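Local coordinates for protein NADP-dependent 2-hydroxyacid dehydrogenase (Rhizobium etli, PDB 4XCV) that binds NADPH and probably catalyses the NADP(H)-dependent interconversion of 2-hydroxyacids and 2-oxoacids, at residues 7-12 / 43-48; 23-28 / 289-294; 237-242 / 260-265; 247-252 / 273-278. One frame throughout, in Å; residues are numbered along the deposited sequence. Where two conformers were deposited one is given.

Interaction 1. Residues 7-12 / 43-48; sequences PVLVDI and RDFSET
Leu9, in the conformer described, lays its CD1 methyl over the ring of Phe45, 4.0 Å from the ring centroid and only 9° off the ring normal, a CH-pi contact near the middle of the face. The opposite face of the ring carries the carbonyl oxygen of Arg43, so the phenyl is sandwiched between the Leu9 methyl and the Arg43 carbonyl oxygen. Leu9 gets there because its CG stands anti to the backbone N (chi1 -177°), sending the branch across the ring at about a right angle. Lower on the same side chain, CB meets Thr48 CG2 at 3.7 Å. Threonine suits this place because its two branches do different work: the methyl packs on Leu9, while OG1 holds a water at 2.7 Å that donates to Pro7 O at 2.8 Å. At the strand's entry Pro7 CG lies 3.9 Å from Arg43 NH2, an oblique contact, and the arginine's NH1 is bonded to Asn40. The loop's own shape sets up these partners. Asp44 OD1 accepts Ser46 N at 2.8 Å, which makes an Asx turn, and also takes Ser46 OG from the same face of the carboxylate; a type I turn from Phe45 to Thr48 follows. Within the fold, strand 8-12 runs between strands 32-34 and 50-54 of the five-stranded parallel sheet, and the loop 43-48 belongs to the connection between those two neighbours. Phe45 also leans on Ile33 of strand 32-34 and Arg63 of helix 60-63, while Leu9 reaches Leu60 of that helix.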
# COMPACT_ATOMS: atom_id res chain seq x y z
N PRO A 7 -43.41 -8.68 7.06
CA PRO A 7 -42.35 -7.98 6.37
C PRO A 7 -41.44 -7.23 7.37
O PRO A 7 -41.83 -6.93 8.50
CB PRO A 7 -43.10 -6.98 5.49
CG PRO A 7 -44.42 -6.83 6.13
CD PRO A 7 -44.73 -8.19 6.69
N VAL A 8 -40.21 -6.98 6.92
CA VAL A 8 -39.19 -6.25 7.69
C VAL A 8 -39.40 -4.74 7.54
O VAL A 8 -39.59 -4.26 6.45
CB VAL A 8 -37.80 -6.62 7.18
CG1 VAL A 8 -36.70 -5.79 7.83
CG2 VAL A 8 -37.54 -8.11 7.32
N LEU A 9 -39.40 -4.03 8.66
CA LEU A 9 -39.52 -2.56 8.62
C LEU A 9 -38.17 -1.97 8.22
O LEU A 9 -37.15 -2.32 8.80
CB LEU A 9 -39.93 -2.08 9.98
CG LEU A 9 -40.20 -0.61 10.24
CD1 LEU A 9 -41.00 -0.49 11.51
CD2 LEU A 9 -38.92 0.19 10.37
N VAL A 10 -38.19 -1.06 7.26
CA VAL A 10 -36.97 -0.43 6.76
C VAL A 10 -37.15 1.08 6.80
O VAL A 10 -38.03 1.64 6.14
CB VAL A 10 -36.65 -0.88 5.32
CG1 VAL A 10 -35.40 -0.19 4.76
CG2 VAL A 10 -36.54 -2.40 5.24
N ASP A 11 -36.31 1.74 7.62
CA ASP A 11 -36.32 3.21 7.72
C ASP A 11 -34.89 3.67 7.68
O ASP A 11 -34.24 3.82 8.75
CB ASP A 11 -36.98 3.68 9.00
CG ASP A 11 -37.02 5.20 9.13
OD1 ASP A 11 -36.61 5.98 8.23
OD2 ASP A 11 -37.46 5.66 10.20
N ILE A 12 -34.38 3.85 6.48
CA ILE A 12 -32.98 4.20 6.28
C ILE A 12 -32.89 5.43 5.36
O ILE A 12 -33.41 5.44 4.25
CB ILE A 12 -32.16 3.00 5.76
CG1 ILE A 12 -32.70 2.44 4.45
CG2 ILE A 12 -32.18 1.88 6.81
CD1 ILE A 12 -31.94 1.18 4.00
N ARG A 43 -49.35 2.70 8.23
CA ARG A 43 -49.17 1.26 8.23
C ARG A 43 -49.22 0.70 9.64
O ARG A 43 -48.64 1.29 10.56
CB ARG A 43 -47.81 0.95 7.61
CG ARG A 43 -47.51 -0.50 7.35
CD ARG A 43 -48.23 -1.04 6.17
NE ARG A 43 -47.84 -2.42 5.89
CZ ARG A 43 -47.09 -2.82 4.86
NH1 ARG A 43 -46.54 -2.03 3.94
NH2 ARG A 43 -46.88 -4.12 4.74
N ASP A 44 -49.89 -0.43 9.82
CA ASP A 44 -49.94 -1.20 11.08
C ASP A 44 -48.62 -1.97 11.24
O ASP A 44 -48.32 -2.84 10.42
CB ASP A 44 -51.14 -2.15 11.01
CG ASP A 44 -51.41 -2.87 12.28
OD1 ASP A 44 -50.55 -2.85 13.17
OD2 ASP A 44 -52.59 -3.33 12.43
N PHE A 45 -47.86 -1.68 12.30
CA PHE A 45 -46.63 -2.42 12.64
C PHE A 45 -46.84 -3.36 13.82
O PHE A 45 -45.83 -3.77 14.46
CB PHE A 45 -45.45 -1.47 12.99
CG PHE A 45 -45.13 -0.49 11.92
CD1 PHE A 45 -45.19 -0.84 10.59
CD2 PHE A 45 -44.74 0.79 12.23
CE1 PHE A 45 -44.97 0.10 9.60
CE2 PHE A 45 -44.48 1.73 11.24
CZ PHE A 45 -44.61 1.38 9.91
N SER A 46 -48.05 -3.76 14.13
CA SER A 46 -48.25 -4.63 15.28
C SER A 46 -47.54 -5.99 15.17
O SER A 46 -47.16 -6.55 16.18
CB SER A 46 -49.73 -4.78 15.63
OG SER A 46 -50.41 -5.51 14.65
N GLU A 47 -47.38 -6.52 13.96
CA GLU A 47 -46.75 -7.83 13.80
C GLU A 47 -45.25 -7.74 13.52
O GLU A 47 -44.59 -8.76 13.49
CB GLU A 47 -47.42 -8.62 12.69
CG GLU A 47 -48.92 -8.83 12.92
CD GLU A 47 -49.22 -9.83 14.02
OE1 GLU A 47 -48.27 -10.35 14.63
OE2 GLU A 47 -50.41 -10.10 14.28
N THR A 48 -44.73 -6.54 13.32
CA THR A 48 -43.36 -6.38 12.88
C THR A 48 -42.37 -6.91 13.90
O THR A 48 -42.44 -6.54 15.05
CB THR A 48 -43.11 -4.89 12.58
OG1 THR A 48 -44.16 -4.42 11.73
CG2 THR A 48 -41.71 -4.72 11.95
O HOH W 1 -44.23 -6.23 9.69

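Interaction 2. Residues 23-28 / 289-294; sequences LKTAFA and EENALF
With CG anti to the carbonyl carbon (chi1 -64°), Phe294 swings its ring out from the start of its helix, and the same torsion choice in Leu23 and Phe27 brings their ends to that ring. Leu23 CD2 approaches Phe294 CE1 to 3.5 Å, the branched leucine crossing the aromatic at about a right angle. Phe27 comes in at the rim: Phe27 CE2 lies near the plane of the Phe294 ring, 3.7 Å from Phe294 CD1. The two planes are turned by 73° with centroids 5.9 Å apart, an oblique pairing. Ala26, small enough to let the backbones close up, adds CB at 4.2 Å from Phe294 CD1. Phe294 thus packs against the end of helix 16-23 and the loop that leaves it, and Val22 of that helix touches it too. In this two-domain dehydrogenase fold the chain returns from the cofactor-binding domain through helix 292-305, and here the first turn of that helix meets the N-terminal domain; Glu298, one turn further, accepts from Phe27 N. A polar border runs along the apolar patch, where a water links Thr25 OG1 (2.8 Å) to Asn291 OD1, to which it donates. The other end of the asparagine amide is pinned by Glu289: OE2 takes ND2 at 2.8 Å through its syn lone pair, in the amide plane, and takes Asn291 N at 2.9 Å from above the carboxylate, a capping bond before the helix.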
# COMPACT_ATOMS: atom_id res chain seq x y z
N LEU A 23 -34.76 -3.05 -2.43
CA LEU A 23 -35.83 -3.73 -1.76
C LEU A 23 -36.68 -4.59 -2.68
O LEU A 23 -37.42 -5.45 -2.22
CB LEU A 23 -36.71 -2.77 -0.97
CG LEU A 23 -36.04 -2.18 0.26
CD1 LEU A 23 -37.00 -1.18 0.86
CD2 LEU A 23 -35.63 -3.26 1.25
N LYS A 24 -36.63 -4.38 -4.00
CA LYS A 24 -37.34 -5.24 -4.98
C LYS A 24 -36.93 -6.68 -4.85
O LYS A 24 -37.72 -7.55 -5.16
CB LYS A 24 -37.03 -4.86 -6.44
CG LYS A 24 -37.54 -3.52 -6.90
CD LYS A 24 -37.12 -3.27 -8.34
CE LYS A 24 -37.52 -1.87 -8.75
NZ LYS A 24 -38.99 -1.79 -8.97
N THR A 25 -35.69 -6.94 -4.45
CA THR A 25 -35.18 -8.32 -4.41
C THR A 25 -34.80 -8.79 -3.00
O THR A 25 -34.33 -9.93 -2.84
CB THR A 25 -33.98 -8.51 -5.34
OG1 THR A 25 -32.91 -7.61 -5.05
CG2 THR A 25 -34.44 -8.34 -6.81
N ALA A 26 -35.00 -7.95 -2.01
CA ALA A 26 -34.62 -8.28 -0.65
C ALA A 26 -35.77 -8.94 0.11
O ALA A 26 -36.96 -8.71 -0.13
CB ALA A 26 -34.20 -7.05 0.12
N PHE A 27 -35.39 -9.70 1.13
CA PHE A 27 -36.37 -10.28 2.03
C PHE A 27 -37.45 -11.05 1.28
O PHE A 27 -38.66 -10.86 1.53
CB PHE A 27 -37.01 -9.17 2.90
CG PHE A 27 -36.00 -8.35 3.67
CD1 PHE A 27 -35.14 -8.93 4.59
CD2 PHE A 27 -35.92 -6.97 3.48
CE1 PHE A 27 -34.19 -8.17 5.26
CE2 PHE A 27 -35.00 -6.22 4.15
CZ PHE A 27 -34.13 -6.81 5.04
N ALA A 28 -37.06 -11.89 0.31
CA ALA A 28 -38.05 -12.36 -0.67
C ALA A 28 -39.14 -13.26 -0.10
O ALA A 28 -40.19 -13.44 -0.73
CB ALA A 28 -37.39 -13.06 -1.85
N GLU A 289 -21.21 -1.89 -0.88
CA GLU A 289 -22.08 -2.07 -2.06
C GLU A 289 -23.54 -2.16 -1.55
O GLU A 289 -23.80 -2.79 -0.53
CB GLU A 289 -21.61 -3.32 -2.81
CG GLU A 289 -22.37 -3.71 -4.06
CD GLU A 289 -23.52 -4.65 -3.76
OE1 GLU A 289 -23.28 -5.79 -3.24
OE2 GLU A 289 -24.65 -4.22 -4.04
N GLU A 290 -24.48 -1.51 -2.26
CA GLU A 290 -25.85 -1.29 -1.74
C GLU A 290 -26.68 -2.51 -1.23
O GLU A 290 -27.53 -2.34 -0.38
CB GLU A 290 -26.68 -0.48 -2.76
CG GLU A 290 -26.91 -1.19 -4.09
CD GLU A 290 -27.79 -0.37 -5.04
OE1 GLU A 290 -28.05 0.81 -4.76
OE2 GLU A 290 -28.23 -0.93 -6.06
N ASN A 291 -26.42 -3.70 -1.76
CA ASN A 291 -27.07 -4.95 -1.37
C ASN A 291 -26.48 -5.61 -0.16
O ASN A 291 -27.12 -6.49 0.43
CB ASN A 291 -26.98 -5.96 -2.48
CG ASN A 291 -27.83 -5.59 -3.66
OD1 ASN A 291 -29.00 -5.88 -3.66
ND2 ASN A 291 -27.25 -4.98 -4.67
N ALA A 292 -25.24 -5.27 0.18
CA ALA A 292 -24.55 -5.93 1.23
C ALA A 292 -25.25 -5.81 2.58
O ALA A 292 -25.32 -6.77 3.35
CB ALA A 292 -23.11 -5.39 1.37
N LEU A 293 -25.82 -4.64 2.88
CA LEU A 293 -26.59 -4.45 4.13
C LEU A 293 -27.75 -5.46 4.22
O LEU A 293 -28.00 -6.05 5.24
CB LEU A 293 -27.15 -2.99 4.22
CG LEU A 293 -28.09 -2.66 5.35
CD1 LEU A 293 -27.43 -2.89 6.71
CD2 LEU A 293 -28.54 -1.21 5.16
N PHE A 294 -28.47 -5.61 3.11
CA PHE A 294 -29.65 -6.45 3.09
C PHE A 294 -29.27 -7.90 3.15
O PHE A 294 -29.90 -8.65 3.86
CB PHE A 294 -30.51 -6.09 1.86
CG PHE A 294 -31.01 -4.70 1.96
CD1 PHE A 294 -32.15 -4.46 2.67
CD2 PHE A 294 -30.26 -3.63 1.51
CE1 PHE A 294 -32.59 -3.19 2.89
CE2 PHE A 294 -30.69 -2.34 1.74
CZ PHE A 294 -31.88 -2.14 2.42
O HOH W 2 -31.61 -6.90 -2.62

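Interaction 3. Residues 237-242 / 260-265; sequences KSQIET and VFEVEP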
# COMPACT_ATOMS: atom_id res chain seq x y z
N LYS A 237 -16.22 12.78 14.27
CA LYS A 237 -16.44 13.50 15.53
C LYS A 237 -15.47 13.05 16.63
O LYS A 237 -15.43 13.70 17.68
CB LYS A 237 -17.87 13.46 15.99
CG LYS A 237 -18.77 14.29 15.11
CD LYS A 237 -20.24 14.14 15.46
CE LYS A 237 -21.12 15.00 14.53
NZ LYS A 237 -21.11 14.47 13.13
N SER A 238 -14.64 12.03 16.38
CA SER A 238 -13.58 11.68 17.29
C SER A 238 -12.41 12.66 17.24
O SER A 238 -11.56 12.61 18.13
CB SER A 238 -13.07 10.26 17.06
OG SER A 238 -14.10 9.34 17.42
N GLN A 239 -12.29 13.46 16.19
CA GLN A 239 -11.15 14.37 16.04
C GLN A 239 -11.56 15.82 16.18
O GLN A 239 -12.71 16.21 15.96
CB GLN A 239 -10.42 14.16 14.71
CG GLN A 239 -11.17 14.67 13.53
CD GLN A 239 -10.92 13.94 12.22
OE1 GLN A 239 -10.38 12.83 12.21
NE2 GLN A 239 -11.37 14.52 11.11
N ILE A 240 -10.57 16.65 16.53
CA ILE A 240 -10.74 18.09 16.54
C ILE A 240 -9.92 18.64 15.36
O ILE A 240 -8.70 18.75 15.41
CB ILE A 240 -10.26 18.70 17.88
CG1 ILE A 240 -10.98 18.07 19.07
CG2 ILE A 240 -10.40 20.23 17.85
CD1 ILE A 240 -12.47 18.32 19.13
N GLU A 241 -10.61 18.95 14.26
CA GLU A 241 -9.91 19.33 13.05
C GLU A 241 -9.05 20.57 13.16
O GLU A 241 -7.96 20.66 12.56
CB GLU A 241 -10.88 19.47 11.90
CG GLU A 241 -11.32 18.11 11.47
CD GLU A 241 -12.52 18.08 10.55
OE1 GLU A 241 -12.92 19.08 9.90
OE2 GLU A 241 -13.07 16.97 10.50
N THR A 242 -9.52 21.57 13.90
CA THR A 242 -8.70 22.76 14.06
C THR A 242 -7.36 22.43 14.74
O THR A 242 -6.34 23.10 14.50
CB THR A 242 -9.48 23.89 14.71
OG1 THR A 242 -8.76 25.11 14.51
CG2 THR A 242 -9.71 23.60 16.16
N VAL A 260 -12.66 10.64 7.32
CA VAL A 260 -13.84 11.05 8.08
C VAL A 260 -13.63 12.40 8.68
O VAL A 260 -12.51 12.75 8.98
CB VAL A 260 -14.21 9.98 9.15
CG1 VAL A 260 -14.59 8.68 8.49
CG2 VAL A 260 -13.04 9.76 10.11
N PHE A 261 -14.74 13.14 8.89
CA PHE A 261 -14.66 14.54 9.28
C PHE A 261 -15.76 14.88 10.25
O PHE A 261 -16.80 14.25 10.25
CB PHE A 261 -14.70 15.45 8.02
CG PHE A 261 -13.63 15.09 7.05
CD1 PHE A 261 -13.85 14.11 6.11
CD2 PHE A 261 -12.34 15.58 7.19
CE1 PHE A 261 -12.81 13.65 5.30
CE2 PHE A 261 -11.32 15.15 6.39
CZ PHE A 261 -11.54 14.19 5.45
N GLU A 262 -15.55 15.92 11.06
CA GLU A 262 -16.53 16.32 12.05
C GLU A 262 -17.87 16.67 11.42
O GLU A 262 -18.91 16.38 11.99
CB GLU A 262 -16.01 17.54 12.83
CG GLU A 262 -14.74 17.30 13.66
CD GLU A 262 -14.40 18.51 14.50
OE1 GLU A 262 -15.19 18.84 15.41
OE2 GLU A 262 -13.38 19.16 14.18
N VAL A 263 -17.80 17.35 10.28
CA VAL A 263 -18.96 17.64 9.45
C VAL A 263 -18.65 17.10 8.06
O VAL A 263 -17.58 17.40 7.53
CB VAL A 263 -19.27 19.16 9.40
CG1 VAL A 263 -20.40 19.41 8.40
CG2 VAL A 263 -19.71 19.64 10.77
N GLU A 264 -19.55 16.29 7.53
CA GLU A 264 -19.44 15.78 6.16
C GLU A 264 -20.63 16.25 5.33
O GLU A 264 -21.77 16.21 5.83
CB GLU A 264 -19.34 14.24 6.18
CG GLU A 264 -18.11 13.76 6.96
CD GLU A 264 -17.97 12.25 7.11
OE1 GLU A 264 -18.86 11.52 6.60
OE2 GLU A 264 -17.03 11.81 7.82
N PRO A 265 -20.44 16.64 4.08
CA PRO A 265 -19.12 16.75 3.43
C PRO A 265 -18.25 17.81 4.11
O PRO A 265 -18.78 18.78 4.71
CB PRO A 265 -19.46 17.21 1.99
CG PRO A 265 -20.94 16.99 1.82
CD PRO A 265 -21.55 17.04 3.20
O HOH W 3 -19.21 13.20 11.00
O HOH W 4 -15.58 19.08 9.35
O HOH W 5 -12.37 21.67 14.82
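The backbones run close together where Lys237 CA and Glu262 CA are 4.5 Å apart, yet each of the four hydrogen bonds between 237-242 and 260-265 has a side-chain atom at one end. Two glutamates, reaching from opposite directions with carboxylate planes 89° apart, exchange grips on each other's backbone: Glu262 OE2 accepts Glu241 N at 2.8 Å, and Glu241 OE2 accepts Glu262 N at 2.8 Å. Glutamate has the length for this reciprocal reach. Ile240 is the N-cap residue of helix 241-250, so Glu262 meets a peptide N-H of the first turn, and a water carries the same OE2 on to Thr242 N. Gln239 NE2 bonds Glu241 OE2 at 3.0 Å, from the face opposite to Glu262 N, and also gives to Val260 O at 3.0 Å, while its OE1 accepts from Asn232. Lys237 reaches over the loop, NZ donating to Glu262 O at 3.1 Å. Val260 touches the bound NADPH, and Glu264 OE2 accepts from Phe261 N while its OE1 is hydrogen-bonded to His283, consistent with the histidine–carboxylate pair of this family's active sites. The OE2 atoms of Glu241 and Glu262 are 4.3 Å apart; their mutual repulsion is probably offset by the N-H donors each receives and by the positive end of the helix dipole, so the network can fix the loop beside the cofactor.

Interaction 4. Residues 247-252 / 273-278; sequences AVREGT and WELENV
Val248 O accepts Gly251 N at 3.2 Å, one of the bonds that close helix 241-250 in a Schellman motif; the positive phi there (90°) is easy for glycine. The side chain of Val248 faces the loop before strand 278-280. Its CG1 meets Leu275 CG at 3.6 Å, the two branched side chains reaching toward each other tip to tip, and Val248 CB lies 4.0 Å from Leu275 CD2. With CG anti to its own N (chi1 -158°), Leu275 in the conformer described spreads both methyls against the helix, and its CD1 also brushes the aliphatic stem of Arg249, at 4.1 Å from CG. In the Rossmann-type domain, helix 241-250 is the crossover between parallel strands 229-232 and 255-258, and the contact lays its C-terminal end against the turn that introduces the next strand, 278-280, at the sheet's edge. That turn, Leu275 to Val278, is of type II; Asn277 holds its third position, where a positive phi (68°) is needed and asparagine tolerates it. Val248 CG1 passes 3.8 Å from Glu276 O, and Val248 CG2 touches Val278 CG2 at 4.3 Å, so the two branches of Val248 touch Leu275, Glu276 and Val278 of the turn. Beyond the turn lies the dimer interface: Val278 O and Trp273 O both accept from Gln125 of the second subunit, and Glu274 forms a salt bridge with Arg128 of that subunit.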
# COMPACT_ATOMS: atom_id res chain seq x y z
N ALA A 247 -1.54 21.50 14.45
CA ALA A 247 -0.43 20.54 14.68
C ALA A 247 0.40 20.37 13.42
O ALA A 247 1.65 20.28 13.50
CB ALA A 247 -0.97 19.21 15.18
N VAL A 248 -0.24 20.32 12.24
CA VAL A 248 0.54 20.22 11.00
C VAL A 248 1.30 21.51 10.74
O VAL A 248 2.47 21.48 10.39
CB VAL A 248 -0.35 19.85 9.79
CG1 VAL A 248 0.44 19.93 8.51
CG2 VAL A 248 -0.90 18.46 9.97
N ARG A 249 0.67 22.66 10.93
CA ARG A 249 1.36 23.91 10.67
C ARG A 249 2.53 24.10 11.61
O ARG A 249 3.56 24.69 11.21
CB ARG A 249 0.39 25.06 10.85
CG ARG A 249 -0.63 25.14 9.75
CD ARG A 249 -1.67 26.20 10.10
NE ARG A 249 -1.10 27.50 10.42
CZ ARG A 249 -0.80 28.46 9.54
NH1 ARG A 249 -0.94 28.26 8.24
NH2 ARG A 249 -0.33 29.61 9.97
N GLU A 250 2.41 23.70 12.87
CA GLU A 250 3.50 23.91 13.78
C GLU A 250 4.55 22.82 13.79
O GLU A 250 5.59 22.95 14.45
CB GLU A 250 3.02 24.35 15.15
CG GLU A 250 2.30 23.41 16.06
CD GLU A 250 1.80 24.22 17.27
OE1 GLU A 250 0.65 24.70 17.24
OE2 GLU A 250 2.58 24.44 18.21
N GLY A 251 4.28 21.74 13.06
CA GLY A 251 5.25 20.64 12.95
C GLY A 251 5.09 19.57 14.01
O GLY A 251 5.92 18.65 14.09
N THR A 252 4.07 19.66 14.85
CA THR A 252 3.75 18.55 15.78
C THR A 252 3.38 17.28 15.00
O THR A 252 3.82 16.17 15.35
CB THR A 252 2.66 18.97 16.76
OG1 THR A 252 3.12 20.11 17.52
CG2 THR A 252 2.29 17.84 17.73
N TRP A 273 -7.89 20.76 3.10
CA TRP A 273 -7.73 20.43 1.70
C TRP A 273 -6.36 20.71 1.13
O TRP A 273 -5.84 19.92 0.34
CB TRP A 273 -8.76 21.15 0.85
CG TRP A 273 -10.21 20.87 1.10
CD1 TRP A 273 -11.10 21.65 1.79
CD2 TRP A 273 -10.97 19.79 0.58
NE1 TRP A 273 -12.33 21.12 1.75
CE2 TRP A 273 -12.28 19.95 1.02
CE3 TRP A 273 -10.65 18.68 -0.20
CZ2 TRP A 273 -13.30 19.07 0.67
CZ3 TRP A 273 -11.66 17.80 -0.52
CH2 TRP A 273 -12.96 18.00 -0.08
N GLU A 274 -5.75 21.83 1.50
CA GLU A 274 -4.52 22.27 0.88
C GLU A 274 -3.33 22.18 1.83
O GLU A 274 -2.26 22.66 1.50
CB GLU A 274 -4.69 23.69 0.32
CG GLU A 274 -5.63 23.74 -0.88
CD GLU A 274 -5.55 25.06 -1.64
OE1 GLU A 274 -4.48 25.38 -2.20
OE2 GLU A 274 -6.55 25.78 -1.71
N LEU A 275 -3.49 21.57 2.99
CA LEU A 275 -2.41 21.44 3.96
C LEU A 275 -1.36 20.45 3.45
O LEU A 275 -1.71 19.40 2.97
CB LEU A 275 -3.06 20.90 5.23
CG LEU A 275 -2.43 21.07 6.58
CD1 LEU A 275 -1.99 22.49 6.87
CD2 LEU A 275 -3.55 20.66 7.51
N GLU A 276 -0.08 20.79 3.57
CA GLU A 276 0.98 19.95 3.07
C GLU A 276 0.96 18.61 3.81
O GLU A 276 0.82 18.54 5.03
CB GLU A 276 2.34 20.64 3.26
CG GLU A 276 2.46 21.93 2.45
CD GLU A 276 2.10 23.17 3.26
OE1 GLU A 276 1.17 23.13 4.13
OE2 GLU A 276 2.77 24.23 3.00
N ASN A 277 1.17 17.54 3.06
CA ASN A 277 1.29 16.19 3.65
C ASN A 277 -0.03 15.68 4.26
O ASN A 277 0.01 14.83 5.15
CB ASN A 277 2.38 16.12 4.75
CG ASN A 277 3.76 16.46 4.25
OD1 ASN A 277 4.45 17.34 4.78
ND2 ASN A 277 4.18 15.74 3.26
N VAL A 278 -1.15 16.21 3.81
CA VAL A 278 -2.46 15.76 4.27
C VAL A 278 -3.19 15.17 3.09
O VAL A 278 -3.29 15.81 2.03
CB VAL A 278 -3.25 16.88 4.91
CG1 VAL A 278 -4.67 16.42 5.20
CG2 VAL A 278 -2.55 17.30 6.19

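Overall arrangement
From the N terminus, interaction 1 opens on strand 8-12 and closes a loop of 30 residues at 43-48, in the connection between strands 32-34 and 50-54 of the N-terminal sheet. Interaction 2 opens inside that loop, at 23-28, but closes only at 289-294, so the two cross; they also touch, with Ile12 CD1 3.7 Å from Phe294 CZ. Its long loop encloses the cofactor-binding domain and, with it, interactions 3 and 4. These cross each other: 237-242 and 247-252 lie at the two ends of helix 241-250, while 260-265 and 273-278 follow strand 255-258. Their centres are about 15 Å apart, and both touch the second subunit, whereas interactions 1 and 4 sit on opposite sides of the chain's centre.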